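CG5036 (PDB 4IGU) probably binds G-protein alpha subunits through its RGS domain, speeding their GTP hydrolysis and restraining GDP release. Local coordinates at residues 90-93 with 94-98. Residues are numbered along the deposited sequence; the frame is centred on the assembly and turned at random.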
ATOM      1  N   VAL A  90       3.098  -7.782  -7.689  1.00 12.79           N
ATOM      2  CA  VAL A  90       2.209  -6.679  -8.019  1.00 13.06           C
ATOM      3  C   VAL A  90       2.117  -6.572  -9.545  1.00 16.83           C
ATOM      4  O   VAL A  90       3.041  -6.972 -10.257  1.00 14.61           O
ATOM      5  CB  VAL A  90       2.691  -5.344  -7.418  1.00 12.43           C
ATOM      6  CG1 VAL A  90       2.612  -5.367  -5.894  1.00 13.25           C
ATOM      7  CG2 VAL A  90       4.119  -5.016  -7.883  1.00 15.80           C
ATOM      8  N   SER A  91       1.005  -6.043 -10.044  1.00 14.51           N
ATOM      9  CA  SER A  91       0.764  -5.991 -11.484  1.00 18.83           C
ATOM     10  C   SER A  91       1.355  -4.719 -12.077  1.00 13.21           C
ATOM     11  O   SER A  91       0.898  -3.621 -11.763  1.00 18.52           O
ATOM     12  CB  SER A  91      -0.740  -6.050 -11.785  1.00 20.84           C
ATOM     13  OG  SER A  91      -1.365  -7.115 -11.090  1.00 36.02           O
ATOM     14  N   LEU A  92       2.367  -4.871 -12.933  1.00 17.53           N
ATOM     15  CA  LEU A  92       3.015  -3.730 -13.579  1.00 18.27           C
ATOM     16  C   LEU A  92       3.043  -3.957 -15.086  1.00 20.41           C
ATOM     17  O   LEU A  92       3.284  -5.078 -15.535  1.00 21.28           O
ATOM     18  CB  LEU A  92       4.451  -3.558 -13.063  1.00 17.26           C
ATOM     19  CG  LEU A  92       4.667  -3.410 -11.551  1.00 18.71           C
ATOM     20  CD1 LEU A  92       6.149  -3.401 -11.206  1.00 17.10           C
ATOM     21  CD2 LEU A  92       4.006  -2.151 -11.041  1.00 16.32           C
ATOM     22  N   ASP A  93       2.808  -2.905 -15.869  1.00 20.56           N
ATOM     23  CA  ASP A  93       2.887  -3.033 -17.326  1.00 20.99           C
ATOM     24  C   ASP A  93       4.353  -3.110 -17.782  1.00 22.97           C
ATOM     25  O   ASP A  93       5.258  -2.779 -17.019  1.00 17.99           O
ATOM     26  CB  ASP A  93       2.111  -1.905 -18.037  1.00 23.81           C
ATOM     27  CG  ASP A  93       2.626  -0.505 -17.683  1.00 26.89           C
ATOM     28  OD1 ASP A  93       3.856  -0.288 -17.683  1.00 24.24           O
ATOM     29  OD2 ASP A  93       1.797   0.388 -17.403  1.00 32.25           O
ATOM     30  N   SER A  94       4.597  -3.542 -19.017  1.00 22.31           N
ATOM     31  CA  SER A  94       5.972  -3.739 -19.454  1.00 19.76           C
ATOM     32  C   SER A  94       6.781  -2.439 -19.506  1.00 14.53           C
ATOM     33  O   SER A  94       7.988  -2.456 -19.289  1.00 15.73           O
ATOM     34  CB  SER A  94       6.028  -4.482 -20.791  1.00 25.58           C
ATOM     35  OG  SER A  94       5.279  -3.811 -21.784  1.00 36.10           O
ATOM     36  N   ARG A  95       6.131  -1.313 -19.778  1.00 12.52           N
ATOM     37  CA  ARG A  95       6.840  -0.034 -19.750  1.00 17.35           C
ATOM     38  C   ARG A  95       7.442   0.247 -18.367  1.00 15.74           C
ATOM     39  O   ARG A  95       8.613   0.636 -18.245  1.00 14.77           O
ATOM     40  CB  ARG A  95       5.906   1.110 -20.144  1.00 16.02           C
ATOM     41  CG  ARG A  95       6.627   2.441 -20.397  1.00 24.42           C
ATOM     42  CD  ARG A  95       5.640   3.610 -20.506  1.00 19.03           C
ATOM     43  NE  ARG A  95       4.906   3.807 -19.256  1.00 24.23           N
ATOM     44  CZ  ARG A  95       5.351   4.513 -18.216  1.00 30.11           C
ATOM     45  NH1 ARG A  95       4.605   4.618 -17.126  1.00 28.66           N
ATOM     46  NH2 ARG A  95       6.532   5.123 -18.262  1.00 27.84           N
ATOM     47  N   VAL A  96       6.643   0.055 -17.325  1.00 16.80           N
ATOM     48  CA  VAL A  96       7.112   0.316 -15.962  1.00 19.08           C
ATOM     49  C   VAL A  96       8.131  -0.741 -15.503  1.00 12.15           C
ATOM     50  O   VAL A  96       9.117  -0.423 -14.831  1.00 11.43           O
ATOM     51  CB  VAL A  96       5.918   0.405 -14.986  1.00 15.37           C
ATOM     52  CG1 VAL A  96       6.386   0.378 -13.516  1.00 15.36           C
ATOM     53  CG2 VAL A  96       5.103   1.659 -15.286  1.00 16.82           C
ATOM     54  N   ARG A  97       7.898  -2.001 -15.849  1.00 13.53           N
ATOM     55  CA  ARG A  97       8.848  -3.051 -15.464  1.00 14.34           C
ATOM     56  C   ARG A  97      10.248  -2.794 -16.017  1.00 18.13           C
ATOM     57  O   ARG A  97      11.253  -3.007 -15.329  1.00 15.37           O
ATOM     58  CB  ARG A  97       8.366  -4.431 -15.922  1.00 16.60           C
ATOM     59  CG  ARG A  97       7.283  -5.023 -15.045  1.00 20.93           C
ATOM     60  CD  ARG A  97       6.962  -6.465 -15.443  1.00 25.60           C
ATOM     61  NE  ARG A  97       6.451  -7.204 -14.294  1.00 37.53           N
ATOM     62  CZ  ARG A  97       7.198  -7.952 -13.481  1.00 27.52           C
ATOM     63  NH1 ARG A  97       8.507  -8.099 -13.688  1.00 22.51           N
ATOM     64  NH2 ARG A  97       6.625  -8.567 -12.457  1.00 40.73           N
ATOM     65  N   GLU A  98      10.305  -2.327 -17.261  1.00 18.65           N
ATOM     66  CA  GLU A  98      11.573  -2.053 -17.925  1.00 14.56           C
ATOM     67  C   GLU A  98      12.295  -0.884 -17.279  1.00 18.52           C
ATOM     68  O   GLU A  98      13.523  -0.900 -17.166  1.00 19.07           O
ATOM     69  CB  GLU A  98      11.348  -1.775 -19.414  1.00 21.26           C
ATOM     70  CG  GLU A  98      10.980  -3.006 -20.215  1.00 24.07           C
ATOM     71  CD  GLU A  98      12.023  -4.116 -20.075  1.00 36.18           C
ATOM     72  OE1 GLU A  98      13.234  -3.797 -20.009  1.00 34.37           O
ATOM     73  OE2 GLU A  98      11.630  -5.303 -20.026  1.00 44.69           O
TER
HETATM   74  O   HOH W   1       4.025  -7.277 -13.140  1.00 28.69           O
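Asp93 turns its carboxylate back over the first turn of helix 94-103, where OD1 accepts the amide of Val96 at 2.8 Å in a nearly straight bond (N-H...O angle 161°). CG sits between the backbone N and the carbonyl carbon (chi1 59°), which brings OD1 to the Val96 amide, one with no preceding helical turn to supply its acceptor. Aspartate suits this N-cap: its short chain carries an acceptor just far enough, and its negative charge probably interacts favourably with the positive end of the helix dipole. The other oxygen, OD2, accepts from Gln118 of helix 113-132, so the cap is also tied to a neighbouring helix. With an alanine in its place, the Val96 amide would probably lose its acceptor and Gln118 NE2 the partner that fixes it. Asp93 O also accepts Arg97 N at 3.0 Å, the first i to i+4 backbone bond of helix 94-103.

Just outside the cap, Leu92 sets CB against the aliphatic CG of Arg97 at 3.8 Å, while its CD2 approaches CG1 of Val96 at 4.3 Å. Both Leu92 and Val96 also rest on Ala115 of helix 113-132. Arg97, extended from CG to NE, runs back along the incoming loop. Its NE donates to a water at 2.7 Å that lies in the guanidinium plane; the same water accepts from Leu92 N and donates to Val90 O, bridging the helix to the loop. The length of arginine lets NH2 bond to Ile82 O, immediately after helix 67-81. This is an aspartate N-cap, bonded to the N3 amide without the reciprocal bond of a capping box; Leu92 and Arg97 hold the positions of a hydrophobic staple, though arginine makes it incomplete, at a helix start of the all-helical RGS domain.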